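Local coordinates for glideosome-associated protein 50 (PDB 3TGH) that probably helps assemble the glideosome and hold it to the inner membrane complex of the malaria parasite, using a purple acid phosphatase fold, at residues T159-S164 / K169-K174; S164-K169 / T330-S335; T78-R83 / P124-H129. One frame throughout, in Å; residues are numbered along the deposited sequence.

Contact 1 of 3, residues T159-S164 / K169-K174; sequences TWVLSS and KKIHEK. With CO (cobalt (II) ion), chain D; SO4 (sulfate ion), chain C.
Lys169 opens helix 169-189, and its ammonium group lies 3.6 Å from Ser164 O, measured from NZ; the hydrogen bond of this NZ goes to Phe166 O instead. The first turn of the helix also takes up a sulfate, probably from the crystallisation liquor: Lys169 N reaches its O4 and Lys170 N its O3, each bond 3.0 Å long. Ile171 adds a modest apolar touch, CG2 standing 4.3 Å from Val161 CG1. His172 carries the contact. Its CG lies anti to the backbone N (chi1 164°), which swings the imidazole across to the turn Trp160-Ser163, a type I beta turn. There ND1 donates to Val161 O over 2.9 Å with an N-H...O angle of 153°, the acceptor close to the ring plane and the donor in the carbonyl plane. Leu162 O also lies at the ring edge, 3.1 Å from His172 CE1, and itself accepts from Tyr212 and Trp176. On the far side of the imidazole, NE2 binds a cobalt ion at 2.2 Å. Glu173 stays in the second shell, its OE2 accepting from two of the three waters on the metal. With ND1 used as a donor, NE2 is left to the metal; Val161 O thus fixes the rotation of the ring and would probably make the imidazole a better electron donor to cobalt.

Contact 2 of 3, residues S164-K169 / T330-S335; sequences SNFPYK and TDVPSS. With SO4 (sulfate ion), chain C.
Tyr168 reaches from the loop before helix 169-189 to the C-terminal segment 330-335, where its hydroxyl donates to Pro333 O at an OH-to-O distance of 2.7 Å. The acceptor sits at the edge of the phenol ring, in its plane, while the donor is tilted 25° from the carbonyl plane. Tyr168 CG lies anti to its own carbonyl carbon (chi1 -72°), a setting that sends the ring out to Val332 and Pro333. The tight part of the contact gathers round Val332 CG1. This methyl, placed anti to the backbone N, rests 3.7 Å from Tyr168 CE2, and the valine and tyrosine side chains meet at a slant. Phe166 and Val332 approach each other head-on, the phenylalanine CZ stopping 4.0 Å from the same Val332 CG1. Tyr126 packs on Val332 as well, and the phenylalanine is held by Trp160, Ile171 and His172, so this half is buried. Toward Pro333, which is exposed, the packing thins out. The proline ring flanks the end of the tyrosine, with CD 3.8 Å from Tyr168 CZ and CB 3.4 Å from Tyr168 OH. At the helix start, where Tyr168 is the N-cap residue, the sulfate approaches: its O1 lies near the plane of the phenol ring at the edge, 4.2 Å from Tyr168 CD1, a loose approach beside the tight valine packing. Chemically, then, one directed phenol-to-carbonyl bond fixes the outer end of an otherwise apolar contact, and a backbone oxygen near the surface is satisfied by a tyrosine whose ring also shields Val332.

Contact 3 of 3, residues T78-R83 / P124-H129; sequences TVLGTR and PNYWYH
Thr78 meets Tyr128 through its backbone: Tyr128 OH donates to Thr78 O over 2.8 Å. The carbonyl oxygen lies at the edge of the phenol ring, in plane with it, whereas the donor is tilted 27° from the carbonyl plane. Pro124 CD sits over the centre of one face of this ring, 3.6 Å above the plane; Phe156 also stacks on this tyrosine. The threonine hydroxyl looks elsewhere, to Asn44. Val79 comes next and touches lightly, its CG1 4.4 Å from Tyr126 O. At Leu80 the two segments are joined both by water and by side chains. One water accepts from Leu80 N at 2.8 Å and donates to Tyr126 O at 2.6 Å, bridging two buried backbone groups that do not meet directly. Beside it, Leu80 CD2 presses against the edge of the Tyr126 ring, 3.4 Å from CE1 and close to the ring plane. The leucine chi1 of -95° lies off the usual staggered settings, and both side chains also pack on Tyr89 of helix 89-97. Beyond Leu80 the chain runs on through Gly81 to Thr82, whose side chain touches His233 of the second metal site. A strand of one sheet is thereby tied to the edge strand 128-136 of the other, within the two-sheet core of the calcineurin-like metallophosphoesterase fold, whose metal-site loops leave the ends of such strands.

Contact 3 belongs to the core: all its touching residues are buried, and it joins elements of the two sheets by a tyrosine bond, a bridging water and apolar packing. Contacts 1 and 2 lie farther out and are only partly buried. They share Ser164 and Lys169 in the loop before helix 169-189 and both border the sulfate, yet contact 1 is polar and metal-bound whereas contact 2 brings in the C-terminal tail mainly by packing. Phe166 couples these two, lying against Trp160 and Ile171. Trp127 and Tyr126 extend the core outward, the former against Val161 and Ile171, the latter against Val332, while Asn125 meets Thr330.

Contact 1 of 3, residues T159-S164 / K169-K174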
loop_
_atom_site.group_PDB
_atom_site.type_symbol
_atom_site.label_atom_id
_atom_site.label_comp_id
_atom_site.label_asym_id
_atom_site.label_seq_id
_atom_site.Cartn_x
_atom_site.Cartn_y
_atom_site.Cartn_z
ATOM N N THR A 159 -4.911 2.100 -9.033
ATOM C CA THR A 159 -4.727 1.318 -10.243
ATOM C C THR A 159 -5.963 1.286 -11.149
ATOM O O THR A 159 -5.837 0.953 -12.330
ATOM C CB THR A 159 -4.230 -0.109 -9.937
ATOM O OG1 THR A 159 -5.047 -0.718 -8.939
ATOM C CG2 THR A 159 -2.786 -0.080 -9.451
ATOM N N TRP A 160 -7.141 1.625 -10.629
ATOM C CA TRP A 160 -8.314 1.722 -11.488
ATOM C C TRP A 160 -8.308 3.033 -12.273
ATOM O O TRP A 160 -8.596 3.043 -13.473
ATOM C CB TRP A 160 -9.626 1.530 -10.725
ATOM C CG TRP A 160 -10.756 1.418 -11.681
ATOM C CD1 TRP A 160 -10.903 0.465 -12.658
ATOM C CD2 TRP A 160 -11.874 2.304 -11.816
ATOM N NE1 TRP A 160 -12.044 0.702 -13.378
ATOM C CE2 TRP A 160 -12.667 1.815 -12.880
ATOM C CE3 TRP A 160 -12.300 3.445 -11.130
ATOM C CZ2 TRP A 160 -13.841 2.446 -13.292
ATOM C CZ3 TRP A 160 -13.480 4.058 -11.525
ATOM C CH2 TRP A 160 -14.239 3.555 -12.598
ATOM N N VAL A 161 -7.963 4.134 -11.602
ATOM C CA VAL A 161 -7.781 5.427 -12.288
ATOM C C VAL A 161 -6.757 5.341 -13.424
ATOM O O VAL A 161 -6.949 5.946 -14.483
ATOM C CB VAL A 161 -7.355 6.538 -11.307
ATOM C CG1 VAL A 161 -7.049 7.834 -12.062
ATOM C CG2 VAL A 161 -8.446 6.775 -10.273
ATOM N N LEU A 162 -5.685 4.583 -13.199
ATOM C CA LEU A 162 -4.624 4.410 -14.188
ATOM C C LEU A 162 -5.015 3.465 -15.328
ATOM O O LEU A 162 -4.314 3.401 -16.334
ATOM C CB LEU A 162 -3.354 3.862 -13.525
ATOM C CG LEU A 162 -2.616 4.751 -12.528
ATOM C CD1 LEU A 162 -1.364 4.019 -12.021
ATOM C CD2 LEU A 162 -2.270 6.078 -13.168
ATOM N N SER A 163 -6.099 2.712 -15.155
ATOM C CA SER A 163 -6.551 1.743 -16.159
ATOM C C SER A 163 -7.291 2.404 -17.317
ATOM O O SER A 163 -7.703 3.559 -17.241
ATOM C CB SER A 163 -7.469 0.693 -15.519
ATOM O OG SER A 163 -8.791 1.179 -15.402
ATOM N N SER A 164 -7.502 1.633 -18.379
ATOM C CA SER A 164 -8.215 2.122 -19.552
ATOM C C SER A 164 -9.735 2.220 -19.345
ATOM O O SER A 164 -10.424 2.836 -20.163
ATOM C CB SER A 164 -7.913 1.220 -20.756
ATOM O OG SER A 164 -8.372 -0.095 -20.516
ATOM N N LYS A 169 -10.810 10.967 -18.861
ATOM C CA LYS A 169 -9.479 10.869 -19.464
ATOM C C LYS A 169 -8.471 11.894 -18.918
ATOM O O LYS A 169 -7.294 11.572 -18.755
ATOM C CB LYS A 169 -9.567 10.964 -20.992
ATOM C CG LYS A 169 -10.515 9.942 -21.644
ATOM C CD LYS A 169 -10.274 8.494 -21.188
ATOM C CE LYS A 169 -11.271 7.538 -21.837
ATOM N NZ LYS A 169 -11.283 6.194 -21.188
ATOM N N LYS A 170 -8.920 13.114 -18.634
ATOM C CA LYS A 170 -8.030 14.143 -18.062
ATOM C C LYS A 170 -7.519 13.757 -16.663
ATOM O O LYS A 170 -6.358 14.011 -16.320
ATOM C CB LYS A 170 -8.742 15.493 -17.983
ATOM C CG LYS A 170 -9.014 16.147 -19.329
ATOM C CD LYS A 170 -9.728 17.481 -19.143
ATOM C CE LYS A 170 -9.923 18.214 -20.465
ATOM N NZ LYS A 170 -8.659 18.833 -20.959
ATOM N N ILE A 171 -8.398 13.165 -15.859
ATOM C CA ILE A 171 -8.041 12.722 -14.511
ATOM C C ILE A 171 -7.085 11.540 -14.605
ATOM O O ILE A 171 -6.070 11.488 -13.921
ATOM C CB ILE A 171 -9.310 12.390 -13.683
ATOM C CG1 ILE A 171 -10.085 13.679 -13.396
ATOM C CG2 ILE A 171 -8.959 11.692 -12.371
ATOM C CD1 ILE A 171 -11.481 13.424 -12.843
ATOM N N HIS A 172 -7.387 10.619 -15.515
ATOM C CA HIS A 172 -6.515 9.502 -15.818
ATOM C C HIS A 172 -5.103 9.961 -16.220
ATOM O O HIS A 172 -4.108 9.415 -15.733
ATOM C CB HIS A 172 -7.186 8.662 -16.923
ATOM C CG HIS A 172 -6.281 7.701 -17.615
ATOM N ND1 HIS A 172 -6.106 6.402 -17.187
ATOM C CD2 HIS A 172 -5.567 7.823 -18.761
ATOM C CE1 HIS A 172 -5.291 5.777 -18.022
ATOM N NE2 HIS A 172 -4.944 6.619 -18.978
ATOM N N GLU A 173 -5.013 10.966 -17.093
ATOM C CA GLU A 173 -3.713 11.497 -17.515
ATOM C C GLU A 173 -2.981 12.225 -16.382
ATOM O O GLU A 173 -1.757 12.132 -16.256
ATOM C CB GLU A 173 -3.876 12.449 -18.708
ATOM C CG GLU A 173 -4.375 11.777 -19.983
ATOM C CD GLU A 173 -3.414 10.743 -20.551
ATOM O OE1 GLU A 173 -2.183 10.883 -20.365
ATOM O OE2 GLU A 173 -3.897 9.786 -21.196
ATOM N N LYS A 174 -3.728 12.952 -15.564
ATOM C CA LYS A 174 -3.137 13.667 -14.431
ATOM C C LYS A 174 -2.536 12.681 -13.429
ATOM O O LYS A 174 -1.439 12.903 -12.905
ATOM C CB LYS A 174 -4.167 14.555 -13.743
ATOM C CG LYS A 174 -3.611 15.323 -12.547
ATOM C CD LYS A 174 -4.439 16.556 -12.234
ATOM C CE LYS A 174 -4.135 17.110 -10.841
ATOM N NZ LYS A 174 -2.716 16.937 -10.440
HETATM CO CO CO D . -4.002 6.049 -20.940
HETATM S S SO4 C . -12.745 13.857 -19.846
HETATM O O1 SO4 C . -13.976 14.544 -19.465
HETATM O O2 SO4 C . -12.191 14.468 -21.053
HETATM O O3 SO4 C . -11.769 13.977 -18.761
HETATM O O4 SO4 C . -13.039 12.449 -20.119
HETATM O O HOH W 1 -2.448 7.602 -20.488
HETATM O O HOH W 2 -5.423 7.449 -22.228
HETATM O O HOH W 3 -2.311 4.393 -19.969
#

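Contact 2 of 3, residues S164-K169 / T330-S335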
loop_
_atom_site.group_PDB
_atom_site.type_symbol
_atom_site.label_atom_id
_atom_site.label_comp_id
_atom_site.label_asym_id
_atom_site.label_seq_id
_atom_site.Cartn_x
_atom_site.Cartn_y
_atom_site.Cartn_z
ATOM N N SER A 164 -7.502 1.633 -18.379
ATOM C CA SER A 164 -8.215 2.122 -19.552
ATOM C C SER A 164 -9.735 2.220 -19.345
ATOM O O SER A 164 -10.424 2.836 -20.163
ATOM C CB SER A 164 -7.913 1.220 -20.756
ATOM O OG SER A 164 -8.372 -0.095 -20.516
ATOM N N ASN A 165 -10.262 1.617 -18.274
ATOM C CA ASN A 165 -11.703 1.684 -17.981
ATOM C C ASN A 165 -12.146 2.967 -17.275
ATOM O O ASN A 165 -13.337 3.284 -17.252
ATOM C CB ASN A 165 -12.160 0.473 -17.166
ATOM C CG ASN A 165 -12.309 -0.779 -18.019
ATOM O OD1 ASN A 165 -12.384 -0.695 -19.239
ATOM N ND2 ASN A 165 -12.356 -1.933 -17.376
ATOM N N PHE A 166 -11.205 3.704 -16.704
ATOM C CA PHE A 166 -11.551 4.952 -16.037
ATOM C C PHE A 166 -12.079 5.952 -17.061
ATOM O O PHE A 166 -11.404 6.258 -18.048
ATOM C CB PHE A 166 -10.358 5.527 -15.291
ATOM C CG PHE A 166 -10.733 6.576 -14.295
ATOM C CD1 PHE A 166 -11.380 6.226 -13.125
ATOM C CD2 PHE A 166 -10.461 7.912 -14.536
ATOM C CE1 PHE A 166 -11.745 7.188 -12.203
ATOM C CE2 PHE A 166 -10.818 8.881 -13.610
ATOM C CZ PHE A 166 -11.459 8.521 -12.450
ATOM N N PRO A 167 -13.307 6.441 -16.849
ATOM C CA PRO A 167 -13.987 7.186 -17.905
ATOM C C PRO A 167 -13.565 8.648 -18.064
ATOM O O PRO A 167 -13.842 9.239 -19.112
ATOM C CB PRO A 167 -15.450 7.110 -17.479
ATOM C CG PRO A 167 -15.399 7.055 -16.012
ATOM C CD PRO A 167 -14.193 6.211 -15.693
ATOM N N TYR A 168 -12.934 9.231 -17.044
ATOM C CA TYR A 168 -12.464 10.622 -17.110
ATOM C C TYR A 168 -11.014 10.649 -17.585
ATOM O O TYR A 168 -10.090 10.405 -16.797
ATOM C CB TYR A 168 -12.544 11.311 -15.748
ATOM C CG TYR A 168 -13.927 11.652 -15.261
ATOM C CD1 TYR A 168 -14.615 12.758 -15.764
ATOM C CD2 TYR A 168 -14.530 10.906 -14.257
ATOM C CE1 TYR A 168 -15.880 13.077 -15.301
ATOM C CE2 TYR A 168 -15.788 11.219 -13.789
ATOM C CZ TYR A 168 -16.458 12.305 -14.313
ATOM O OH TYR A 168 -17.710 12.608 -13.836
ATOM N N LYS A 169 -10.810 10.967 -18.861
ATOM C CA LYS A 169 -9.479 10.869 -19.464
ATOM C C LYS A 169 -8.471 11.894 -18.918
ATOM O O LYS A 169 -7.294 11.572 -18.755
ATOM C CB LYS A 169 -9.567 10.964 -20.992
ATOM C CG LYS A 169 -10.515 9.942 -21.644
ATOM C CD LYS A 169 -10.274 8.494 -21.188
ATOM C CE LYS A 169 -11.271 7.538 -21.837
ATOM N NZ LYS A 169 -11.283 6.194 -21.188
ATOM N N THR A 330 -9.417 15.160 -5.606
ATOM C CA THR A 330 -10.024 15.247 -6.929
ATOM C C THR A 330 -11.511 14.985 -6.836
ATOM O O THR A 330 -11.921 13.979 -6.271
ATOM C CB THR A 330 -9.430 14.184 -7.860
ATOM O OG1 THR A 330 -8.004 14.302 -7.862
ATOM C CG2 THR A 330 -9.969 14.356 -9.279
ATOM N N ASP A 331 -12.321 15.875 -7.406
ATOM C CA ASP A 331 -13.749 15.616 -7.535
ATOM C C ASP A 331 -13.970 14.711 -8.747
ATOM O O ASP A 331 -13.608 15.061 -9.871
ATOM C CB ASP A 331 -14.544 16.917 -7.695
ATOM C CG ASP A 331 -16.055 16.690 -7.683
ATOM O OD1 ASP A 331 -16.526 15.769 -6.983
ATOM O OD2 ASP A 331 -16.776 17.445 -8.367
ATOM N N VAL A 332 -14.548 13.543 -8.497
ATOM C CA VAL A 332 -14.913 12.595 -9.544
ATOM C C VAL A 332 -16.434 12.411 -9.478
ATOM O O VAL A 332 -16.930 11.572 -8.728
ATOM C CB VAL A 332 -14.166 11.263 -9.347
ATOM C CG1 VAL A 332 -14.481 10.265 -10.466
ATOM C CG2 VAL A 332 -12.668 11.521 -9.277
ATOM N N PRO A 333 -17.185 13.236 -10.231
ATOM C CA PRO A 333 -18.649 13.159 -10.202
ATOM C C PRO A 333 -19.149 11.790 -10.650
ATOM O O PRO A 333 -18.671 11.268 -11.657
ATOM C CB PRO A 333 -19.078 14.244 -11.201
ATOM C CG PRO A 333 -17.928 15.186 -11.255
ATOM C CD PRO A 333 -16.713 14.338 -11.092
ATOM N N SER A 334 -20.091 11.208 -9.913
ATOM C CA SER A 334 -20.554 9.847 -10.222
ATOM C C SER A 334 -21.315 9.753 -11.549
ATOM O O SER A 334 -21.407 8.669 -12.119
ATOM C CB SER A 334 -21.394 9.269 -9.078
ATOM O OG SER A 334 -22.548 10.057 -8.828
ATOM N N SER A 335 -21.843 10.880 -12.034
ATOM C CA SER A 335 -22.571 10.933 -13.312
ATOM C C SER A 335 -21.718 10.634 -14.552
ATOM O O SER A 335 -22.259 10.282 -15.608
ATOM C CB SER A 335 -23.234 12.306 -13.485
ATOM O OG SER A 335 -22.263 13.345 -13.480
HETATM S S SO4 C . -12.745 13.857 -19.846
HETATM O O1 SO4 C . -13.976 14.544 -19.465
HETATM O O2 SO4 C . -12.191 14.468 -21.053
HETATM O O3 SO4 C . -11.769 13.977 -18.761
HETATM O O4 SO4 C . -13.039 12.449 -20.119
#

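Contact 3 of 3, residues T78-R83 / P124-H129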
loop_
_atom_site.group_PDB
_atom_site.type_symbol
_atom_site.label_atom_id
_atom_site.label_comp_id
_atom_site.label_asym_id
_atom_site.label_seq_id
_atom_site.Cartn_x
_atom_site.Cartn_y
_atom_site.Cartn_z
ATOM N N THR A 78 -4.058 4.700 3.094
ATOM C CA THR A 78 -4.790 3.770 2.262
ATOM C C THR A 78 -5.033 4.281 0.848
ATOM O O THR A 78 -4.788 5.439 0.529
ATOM C CB THR A 78 -6.102 3.337 2.943
ATOM O OG1 THR A 78 -6.636 2.219 2.220
ATOM C CG2 THR A 78 -7.114 4.465 2.978
ATOM N N VAL A 79 -5.443 3.354 -0.015
ATOM C CA VAL A 79 -5.877 3.651 -1.366
ATOM C C VAL A 79 -7.153 2.860 -1.623
ATOM O O VAL A 79 -7.498 1.957 -0.862
ATOM C CB VAL A 79 -4.843 3.205 -2.426
ATOM C CG1 VAL A 79 -3.570 4.026 -2.320
ATOM C CG2 VAL A 79 -4.535 1.711 -2.284
ATOM N N LEU A 80 -7.836 3.211 -2.704
ATOM C CA LEU A 80 -9.014 2.482 -3.132
ATOM C C LEU A 80 -8.635 1.338 -4.051
ATOM O O LEU A 80 -7.688 1.427 -4.845
ATOM C CB LEU A 80 -9.974 3.412 -3.869
ATOM C CG LEU A 80 -11.097 4.055 -3.044
ATOM C CD1 LEU A 80 -10.777 4.293 -1.582
ATOM C CD2 LEU A 80 -11.636 5.272 -3.731
ATOM N N GLY A 81 -9.416 0.270 -3.969
ATOM C CA GLY A 81 -9.367 -0.788 -4.956
ATOM C C GLY A 81 -10.697 -0.875 -5.674
ATOM O O GLY A 81 -11.613 -0.081 -5.427
ATOM N N THR A 82 -10.812 -1.835 -6.583
ATOM C CA THR A 82 -11.993 -1.917 -7.437
ATOM C C THR A 82 -13.281 -2.105 -6.649
ATOM O O THR A 82 -14.327 -1.622 -7.065
ATOM C CB THR A 82 -11.860 -3.038 -8.481
ATOM O OG1 THR A 82 -11.599 -4.277 -7.819
ATOM C CG2 THR A 82 -10.718 -2.723 -9.435
ATOM N N ARG A 83 -13.204 -2.794 -5.512
ATOM C CA ARG A 83 -14.378 -3.008 -4.668
ATOM C C ARG A 83 -14.900 -1.703 -4.049
ATOM O O ARG A 83 -16.098 -1.560 -3.814
ATOM C CB ARG A 83 -14.075 -4.005 -3.545
ATOM C CG ARG A 83 -13.556 -5.372 -4.000
ATOM C CD ARG A 83 -14.526 -6.135 -4.884
ATOM N NE ARG A 83 -15.749 -6.511 -4.171
ATOM C CZ ARG A 83 -16.623 -7.429 -4.586
ATOM N NH1 ARG A 83 -16.428 -8.103 -5.717
ATOM N NH2 ARG A 83 -17.705 -7.680 -3.856
ATOM N N PRO A 124 -5.628 11.555 1.233
ATOM C CA PRO A 124 -5.885 12.953 0.831
ATOM C C PRO A 124 -6.351 13.107 -0.626
ATOM O O PRO A 124 -6.955 14.128 -0.985
ATOM C CB PRO A 124 -4.538 13.639 1.061
ATOM C CG PRO A 124 -3.538 12.552 0.977
ATOM C CD PRO A 124 -4.199 11.306 1.478
ATOM N N ASN A 125 -6.072 12.085 -1.435
ATOM C CA ASN A 125 -6.526 11.989 -2.812
ATOM C C ASN A 125 -6.442 10.510 -3.191
ATOM O O ASN A 125 -5.875 9.708 -2.435
ATOM C CB ASN A 125 -5.658 12.844 -3.740
ATOM C CG ASN A 125 -6.203 12.908 -5.168
ATOM O OD1 ASN A 125 -7.409 12.992 -5.378
ATOM N ND2 ASN A 125 -5.307 12.844 -6.149
ATOM N N TYR A 126 -7.009 10.152 -4.339
ATOM C CA TYR A 126 -6.991 8.765 -4.809
ATOM C C TYR A 126 -5.561 8.282 -5.085
ATOM O O TYR A 126 -5.291 7.085 -4.997
ATOM C CB TYR A 126 -7.885 8.616 -6.041
ATOM C CG TYR A 126 -9.325 9.000 -5.766
ATOM C CD1 TYR A 126 -10.121 8.222 -4.928
ATOM C CD2 TYR A 126 -9.870 10.176 -6.283
ATOM C CE1 TYR A 126 -11.430 8.581 -4.635
ATOM C CE2 TYR A 126 -11.192 10.545 -5.992
ATOM C CZ TYR A 126 -11.962 9.737 -5.173
ATOM O OH TYR A 126 -13.265 10.074 -4.870
ATOM N N TRP A 127 -4.667 9.219 -5.408
ATOM C CA TRP A 127 -3.239 8.973 -5.516
ATOM C C TRP A 127 -2.506 10.104 -4.791
ATOM O O TRP A 127 -2.961 11.256 -4.798
ATOM C CB TRP A 127 -2.780 8.880 -6.980
ATOM C CG TRP A 127 -2.946 10.151 -7.762
ATOM C CD1 TRP A 127 -2.003 11.098 -8.001
ATOM C CD2 TRP A 127 -4.144 10.601 -8.396
ATOM N NE1 TRP A 127 -2.542 12.122 -8.755
ATOM C CE2 TRP A 127 -3.859 11.836 -9.004
ATOM C CE3 TRP A 127 -5.438 10.070 -8.514
ATOM C CZ2 TRP A 127 -4.822 12.562 -9.710
ATOM C CZ3 TRP A 127 -6.394 10.788 -9.210
ATOM C CH2 TRP A 127 -6.081 12.021 -9.803
ATOM N N TYR A 128 -1.380 9.775 -4.169
ATOM C CA TYR A 128 -0.630 10.746 -3.355
ATOM C C TYR A 128 0.738 10.173 -2.964
ATOM O O TYR A 128 1.140 9.103 -3.441
ATOM C CB TYR A 128 -1.448 11.169 -2.110
ATOM C CG TYR A 128 -1.765 10.052 -1.124
ATOM C CD1 TYR A 128 -2.833 9.190 -1.342
ATOM C CD2 TYR A 128 -1.006 9.882 0.042
ATOM C CE1 TYR A 128 -3.121 8.164 -0.469
ATOM C CE2 TYR A 128 -1.295 8.865 0.945
ATOM C CZ TYR A 128 -2.349 7.994 0.672
ATOM O OH TYR A 128 -2.650 6.989 1.558
ATOM N N HIS A 129 1.473 10.896 -2.127
ATOM C CA HIS A 129 2.794 10.444 -1.680
ATOM C C HIS A 129 3.027 10.850 -0.245
ATOM O O HIS A 129 2.359 11.749 0.266
ATOM C CB HIS A 129 3.891 11.040 -2.560
ATOM C CG HIS A 129 3.765 12.518 -2.734
ATOM N ND1 HIS A 129 3.156 13.085 -3.830
ATOM C CD2 HIS A 129 4.104 13.546 -1.918
ATOM C CE1 HIS A 129 3.167 14.399 -3.706
ATOM N NE2 HIS A 129 3.741 14.706 -2.556
HETATM O O HOH W 4 -7.229 5.414 -4.363
#